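Side-chain contacts in beta-1,3-1,4-glucanase (Caldicellulosiruptor sp. F32, PDB 5H4R), which probably hydrolyses mixed-linkage beta-1,3-1,4-glucans such as lichenan, as a family 5 glycoside hydrolase built on a TIM barrel: residues K161-K164 with S165-Q169; E212-N215 with K216-V220. The protein carries 1 engineered substitution. One frame throughout, in Å; residues are numbered along the deposited sequence.

Contact 1 of 2, residues K161-K164 with S165-Q169; sequences KYVK and SIWTQ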
ATOM      1  N   LYS A 161      15.843  -8.216  13.798  1.00 11.03           N
ATOM      2  CA  LYS A 161      15.962  -9.627  13.442  1.00 12.09           C
ATOM      3  C   LYS A 161      14.833 -10.059  12.525  1.00 10.53           C
ATOM      4  O   LYS A 161      15.039 -10.827  11.573  1.00 10.51           O
ATOM      5  CB  LYS A 161      15.966 -10.471  14.708  1.00 13.99           C
ATOM      6  CG  LYS A 161      16.207 -11.924  14.482  1.00 15.98           C
ATOM      7  CD  LYS A 161      16.277 -12.684  15.821  1.00 24.00           C
ATOM      8  CE  LYS A 161      16.682 -14.139  15.654  1.00 33.48           C
ATOM      9  NZ  LYS A 161      18.105 -14.320  15.260  1.00 66.84           N
ATOM     10  N   TYR A 162      13.617  -9.581  12.808  1.00 10.11           N
ATOM     11  CA  TYR A 162      12.446  -9.927  12.004  1.00 11.78           C
ATOM     12  C   TYR A 162      12.544  -9.358  10.595  1.00 12.27           C
ATOM     13  O   TYR A 162      12.337 -10.077   9.609  1.00 10.60           O
ATOM     14  CB  TYR A 162      11.174  -9.418  12.701  1.00 14.03           C
ATOM     15  CG  TYR A 162       9.894  -9.887  12.041  1.00 10.75           C
ATOM     16  CD1 TYR A 162       9.507 -11.210  12.126  1.00 11.39           C
ATOM     17  CD2 TYR A 162       9.060  -9.004  11.332  1.00 11.90           C
ATOM     18  CE1 TYR A 162       8.353 -11.667  11.536  1.00 11.89           C
ATOM     19  CE2 TYR A 162       7.879  -9.474  10.727  1.00 10.50           C
ATOM     20  CZ  TYR A 162       7.536 -10.802  10.849  1.00 11.45           C
ATOM     21  OH  TYR A 162       6.396 -11.337  10.284  1.00 12.49           O
ATOM     22  N   VAL A 163      12.844  -8.062  10.475  1.00 12.16           N
ATOM     23  CA  VAL A 163      13.014  -7.447   9.155  1.00 12.85           C
ATOM     24  C   VAL A 163      14.114  -8.165   8.377  1.00 11.07           C
ATOM     25  O   VAL A 163      13.927  -8.550   7.214  1.00 12.18           O
ATOM     26  CB  VAL A 163      13.303  -5.939   9.306  1.00 11.77           C
ATOM     27  CG1 VAL A 163      13.660  -5.307   7.953  1.00 11.53           C
ATOM     28  CG2 VAL A 163      12.115  -5.231   9.912  1.00 12.78           C
ATOM     29  N   LYS A 164      15.275  -8.382   9.016  1.00 11.61           N
ATOM     30  CA  LYS A 164      16.379  -9.083   8.352  1.00 11.46           C
ATOM     31  C   LYS A 164      15.944 -10.460   7.869  1.00 13.95           C
ATOM     32  O   LYS A 164      16.214 -10.843   6.725  1.00 13.73           O
ATOM     33  CB  LYS A 164      17.579  -9.205   9.290  1.00 13.04           C
ATOM     34  CG  LYS A 164      18.376  -7.946   9.482  1.00 22.04           C
ATOM     35  CD  LYS A 164      19.706  -8.256  10.181  1.00 34.75           C
ATOM     36  CE  LYS A 164      20.517  -6.991  10.409  1.00 46.42           C
ATOM     37  NZ  LYS A 164      21.761  -7.250  11.179  1.00 43.26           N
ATOM     38  N   SER A 165      15.270 -11.227   8.726  1.00 10.14           N
ATOM     39  CA  SER A 165      14.958 -12.607   8.375  1.00  9.71           C
ATOM     40  C   SER A 165      13.882 -12.693   7.309  1.00  9.54           C
ATOM     41  O   SER A 165      14.025 -13.443   6.334  1.00 11.28           O
ATOM     42  CB  SER A 165      14.521 -13.414   9.583  1.00 13.54           C
ATOM     43  OG  SER A 165      14.290 -14.744   9.137  1.00 15.77           O
ATOM     44  N   ILE A 166      12.764 -11.979   7.497  1.00  9.50           N
ATOM     45  CA  ILE A 166      11.712 -11.993   6.484  1.00  9.75           C
ATOM     46  C   ILE A 166      12.261 -11.551   5.138  1.00 11.88           C
ATOM     47  O   ILE A 166      12.030 -12.218   4.121  1.00 11.99           O
ATOM     48  CB  ILE A 166      10.515 -11.123   6.907  1.00  9.23           C
ATOM     49  CG1 ILE A 166       9.835 -11.676   8.162  1.00 11.39           C
ATOM     50  CG2 ILE A 166       9.502 -11.005   5.766  1.00 10.36           C
ATOM     51  CD1 ILE A 166       9.225 -13.088   8.041  1.00 17.47           C
ATOM     52  N   TRP A 167      12.983 -10.421   5.104  1.00 11.34           N
ATOM     53  CA  TRP A 167      13.383  -9.893   3.815  1.00  9.93           C
ATOM     54  C   TRP A 167      14.533 -10.674   3.207  1.00 12.79           C
ATOM     55  O   TRP A 167      14.590 -10.772   1.984  1.00 12.14           O
ATOM     56  CB  TRP A 167      13.679  -8.391   3.901  1.00 10.12           C
ATOM     57  CG  TRP A 167      12.394  -7.642   3.802  1.00  7.99           C
ATOM     58  CD1 TRP A 167      11.782  -6.877   4.771  1.00 10.61           C
ATOM     59  CD2 TRP A 167      11.511  -7.630   2.671  1.00  7.65           C
ATOM     60  NE1 TRP A 167      10.587  -6.402   4.305  1.00 10.86           N
ATOM     61  CE2 TRP A 167      10.393  -6.841   3.021  1.00  8.89           C
ATOM     62  CE3 TRP A 167      11.563  -8.202   1.397  1.00 10.10           C
ATOM     63  CZ2 TRP A 167       9.341  -6.617   2.146  1.00  9.09           C
ATOM     64  CZ3 TRP A 167      10.511  -7.977   0.525  1.00 11.98           C
ATOM     65  CH2 TRP A 167       9.418  -7.190   0.906  1.00  9.66           C
ATOM     66  N   THR A 168      15.393 -11.318   4.008  1.00 10.33           N
ATOM     67  CA  THR A 168      16.380 -12.206   3.411  1.00 10.25           C
ATOM     68  C   THR A 168      15.676 -13.349   2.693  1.00 11.11           C
ATOM     69  O   THR A 168      16.016 -13.698   1.555  1.00 12.32           O
ATOM     70  CB  THR A 168      17.342 -12.744   4.479  1.00 11.06           C
ATOM     71  OG1 THR A 168      18.147 -11.689   5.003  1.00 12.22           O
ATOM     72  CG2 THR A 168      18.275 -13.787   3.888  1.00 14.00           C
ATOM     73  N   GLN A 169      14.679 -13.948   3.352  1.00  9.69           N
ATOM     74  CA  GLN A 169      13.983 -15.090   2.778  1.00 10.34           C
ATOM     75  C   GLN A 169      13.177 -14.685   1.560  1.00 10.34           C
ATOM     76  O   GLN A 169      13.228 -15.359   0.526  1.00 12.78           O
ATOM     77  CB  GLN A 169      13.076 -15.747   3.810  1.00 10.44           C
ATOM     78  CG  GLN A 169      13.836 -16.441   4.902  1.00 10.74           C
ATOM     79  CD  GLN A 169      12.928 -16.943   5.980  1.00 12.76           C
ATOM     80  OE1 GLN A 169      12.292 -18.003   5.837  1.00 12.57           O
ATOM     81  NE2 GLN A 169      12.866 -16.211   7.086  1.00 13.69           N
TER

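Contact 2 of 2, residues E212-N215 with K216-V220; sequences EAIN and KLNQV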
ATOM      1  N   GLU A 212      12.565   7.198  14.994  1.00 10.23           N
ATOM      2  CA  GLU A 212      13.949   6.767  14.834  1.00 11.92           C
ATOM      3  C   GLU A 212      14.026   5.270  14.573  1.00 11.58           C
ATOM      4  O   GLU A 212      14.829   4.811  13.754  1.00 12.62           O
ATOM      5  CB  GLU A 212      14.756   7.134  16.080  1.00 15.73           C
ATOM      6  CG  GLU A 212      14.907   8.642  16.278  1.00 23.70           C
ATOM      7  CD  GLU A 212      15.611   9.337  15.117  1.00 43.55           C
ATOM      8  OE1 GLU A 212      16.806   9.036  14.892  1.00 52.33           O
ATOM      9  OE2 GLU A 212      14.969  10.175  14.424  1.00 32.33           O
ATOM     10  N   ALA A 213      13.212   4.491  15.278  1.00 12.75           N
ATOM     11  CA  ALA A 213      13.224   3.056  15.070  1.00 11.61           C
ATOM     12  C   ALA A 213      12.809   2.713  13.650  1.00 11.86           C
ATOM     13  O   ALA A 213      13.372   1.799  13.046  1.00 11.86           O
ATOM     14  CB  ALA A 213      12.296   2.378  16.077  1.00 13.13           C
ATOM     15  N   ILE A 214      11.822   3.434  13.107  1.00 10.59           N
ATOM     16  CA  ILE A 214      11.361   3.180  11.740  1.00  9.45           C
ATOM     17  C   ILE A 214      12.464   3.515  10.748  1.00 13.36           C
ATOM     18  O   ILE A 214      12.660   2.794   9.759  1.00 11.47           O
ATOM     19  CB  ILE A 214      10.062   3.960  11.447  1.00 10.09           C
ATOM     20  CG1 ILE A 214       8.882   3.325  12.185  1.00 12.33           C
ATOM     21  CG2 ILE A 214       9.731   3.953   9.929  1.00 12.26           C
ATOM     22  CD1 ILE A 214       7.650   4.165  12.199  1.00 10.90           C
ATOM     23  N   ASN A 215      13.193   4.606  10.987  1.00 11.40           N
ATOM     24  CA  ASN A 215      14.341   4.935  10.136  1.00 10.63           C
ATOM     25  C   ASN A 215      15.355   3.794  10.142  1.00 11.22           C
ATOM     26  O   ASN A 215      15.850   3.381   9.086  1.00 11.77           O
ATOM     27  CB  ASN A 215      14.999   6.232  10.598  1.00 10.74           C
ATOM     28  CG  ASN A 215      14.196   7.476  10.241  1.00 12.09           C
ATOM     29  OD1 ASN A 215      13.374   7.457   9.326  1.00 12.55           O
ATOM     30  ND2 ASN A 215      14.460   8.580  10.956  1.00 12.52           N
ATOM     31  N   LYS A 216      15.661   3.260  11.328  1.00  9.55           N
ATOM     32  CA  LYS A 216      16.622   2.172  11.444  1.00 12.67           C
ATOM     33  C   LYS A 216      16.131   0.934  10.714  1.00 10.80           C
ATOM     34  O   LYS A 216      16.893   0.266   9.994  1.00 11.62           O
ATOM     35  CB  LYS A 216      16.862   1.843  12.919  1.00 13.15           C
ATOM     36  CG  LYS A 216      17.647   0.558  13.182  1.00 15.02           C
ATOM     37  CD  LYS A 216      19.112   0.642  12.673  1.00 19.51           C
ATOM     38  CE  LYS A 216      19.928  -0.553  13.161  1.00 25.29           C
ATOM     39  NZ  LYS A 216      21.297  -0.572  12.581  1.00 32.42           N
ATOM     40  N   LEU A 217      14.863   0.587  10.915  1.00 10.41           N
ATOM     41  CA  LEU A 217      14.328  -0.632  10.316  1.00 10.52           C
ATOM     42  C   LEU A 217      14.193  -0.506   8.803  1.00 12.00           C
ATOM     43  O   LEU A 217      14.344  -1.504   8.092  1.00 11.02           O
ATOM     44  CB  LEU A 217      12.993  -0.961  10.964  1.00 11.76           C
ATOM     45  CG  LEU A 217      13.116  -1.336  12.448  1.00 11.46           C
ATOM     46  CD1 LEU A 217      11.766  -1.299  13.179  1.00 12.63           C
ATOM     47  CD2 LEU A 217      13.756  -2.716  12.597  1.00 15.64           C
ATOM     48  N   ASN A 218      13.937   0.702   8.296  1.00  9.45           N
ATOM     49  CA  ASN A 218      13.935   0.913   6.850  1.00 10.64           C
ATOM     50  C   ASN A 218      15.336   0.787   6.275  1.00  8.26           C
ATOM     51  O   ASN A 218      15.512   0.237   5.179  1.00 10.90           O
ATOM     52  CB  ASN A 218      13.339   2.275   6.493  1.00 10.09           C
ATOM     53  CG  ASN A 218      11.825   2.291   6.524  1.00  9.42           C
ATOM     54  OD1 ASN A 218      11.167   1.259   6.430  1.00 10.93           O
ATOM     55  ND2 ASN A 218      11.257   3.499   6.601  1.00  9.99           N
ATOM     56  N   GLN A 219      16.343   1.210   7.022  1.00  9.91           N
ATOM     57  CA  GLN A 219      17.719   1.026   6.573  1.00 13.85           C
ATOM     58  C   GLN A 219      18.113  -0.446   6.590  1.00 11.89           C
ATOM     59  O   GLN A 219      18.784  -0.930   5.668  1.00 14.03           O
ATOM     60  CB  GLN A 219      18.660   1.851   7.449  1.00 10.17           C
ATOM     61  CG  GLN A 219      20.071   1.802   6.979  1.00 11.20           C
ATOM     62  CD  GLN A 219      20.271   2.567   5.696  1.00 16.11           C
ATOM     63  OE1 GLN A 219      20.112   3.800   5.654  1.00 16.40           O
ATOM     64  NE2 GLN A 219      20.618   1.859   4.644  1.00 19.62           N
ATOM     65  N   VAL A 220      17.693  -1.185   7.627  1.00 11.73           N
ATOM     66  CA  VAL A 220      17.939  -2.623   7.683  1.00 14.30           C
ATOM     67  C   VAL A 220      17.317  -3.313   6.480  1.00 11.20           C
ATOM     68  O   VAL A 220      17.938  -4.186   5.843  1.00 11.02           O
ATOM     69  CB  VAL A 220      17.397  -3.184   9.012  1.00 11.38           C
ATOM     70  CG1 VAL A 220      17.404  -4.709   9.024  1.00 14.30           C
ATOM     71  CG2 VAL A 220      18.231  -2.651  10.163  1.00 16.73           C
TER
HETATM   72  O   HOH W   1      13.066   5.755   7.112  1.00 11.09           O

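Contact 1 of 2, residues K161-K164 with S165-Q169
Lys-161 hands its carbonyl oxygen to the backbone N of Ser-165, one of four successive i to i+4 bonds in helix 156-173, which follows strand 135-139 in the TIM barrel and leads to strand 181-184. The CB of Ser-165 also rests on Lys-161 O. One residue on, Tyr-162 O accepts from Ile-166 N at 2.9 Å. The phenol ring of Tyr-162 has CG anti to the backbone N (chi1 -172°), which lays the ring along the helix toward Ile-166. There Ile-166 CG1 sits over one ring face, 3.7 Å from the centroid of the Tyr-162 ring and 15° off its normal, a CH-pi contact in which Ile-166 CD1 reaches the CE1 and CZ side. The Tyr-162 hydroxyl is hydrogen-bonded to Asp-143, and the ring of Phe-112 meets the tyrosine ring edge-to-face, so the phenol is held at its tip as well as over its face. Val-163 touches Trp-167 more lightly, its CG1 lying 4.0 Å from Trp-167 CD1, while Val-163 O is near the plane of the indole at its edge. The indole NE1 is hydrogen-bonded to Ala-185 O. Lys-164 closes the run with a doubly used carbonyl. Thr-168 has OG1 beside its own backbone N (chi1 -67°), from where the hydroxyl donates back to the preceding turn: Thr-168 N and OG1 approach Lys-164 O from opposite faces of its plane, and the OG1 to Lys-164 O distance is 2.7 Å.

Contact 2 of 2, residues E212-N215 with K216-V220
This is a contact between successive turns of one helix: Ile-214 and Asn-215 meet Asn-218 on helix 205-226, which links strand 181-184 to strand 237-240 on the outside of the barrel. Four i to i+4 backbone bonds, from Lys-216 N to Glu-212 O through Gln-219 N to Asn-215 O, hold these two turns together. Asn-215 and Asn-218 are joined through a water. The water lies 2.8 Å from Asn-215 OD1, to which it can donate, and accepts from Asn-218 ND2 at 2.9 Å, spanning two buried amides three residues apart. Each amide has a further partner: Asn-215 ND2 bonds to Glu-253 O and its OD1 takes Lys-255 N, while Asn-218 ND2 also donates to Pro-240 O. Ile-214 and Asn-218 run alongside each other in a common direction, with Ile-214 CG2 3.7 Å from Asn-218 ND2. The asparagine has CG beside its backbone N (chi1 -79°), which carries the amide back over the carbonyl of Ile-214; Asn-218 CG is 3.4 Å from Ile-214 O, an oxygen already bonded to Asn-218 N. A leucine here would probably leave both the water and Pro-240 O without their amide donor, since its branches offer no N-H to either. On another side of the helix, Leu-217 folds back in the same sense, and its CG packs 3.2 Å from Ala-213 O. Leu-217 and Lys-216 pack against Ile-160 of helix 156-173, Ile-214 lies on Tyr-242 just beyond strand 237-240, and Asn-218, through Pro-240, ties the helix to the end of that strand.

How the contacts relate
Contact 1 comes first along the chain, on helix 156-173, and contact 2 follows on helix 205-226, with strand 181-184 between them in sequence. Their centres are about 13 Å apart, and both lie on the outer helical layer of the same eight-stranded parallel barrel, on one side of the chain's centre. The helices touch directly: Lys-164 CG meets Val-220 CG1 at 3.4 Å, and Val-163 CG1 packs against Val-220 CG1 at 3.9 Å and against Leu-217 O. The two contacts therefore lie on consecutive helices of that layer, packed against each other. The side chain of Ile-214 is about 13 Å from a bound beta-D-glucopyranose unit, and neither contact includes a residue of the sugar pocket.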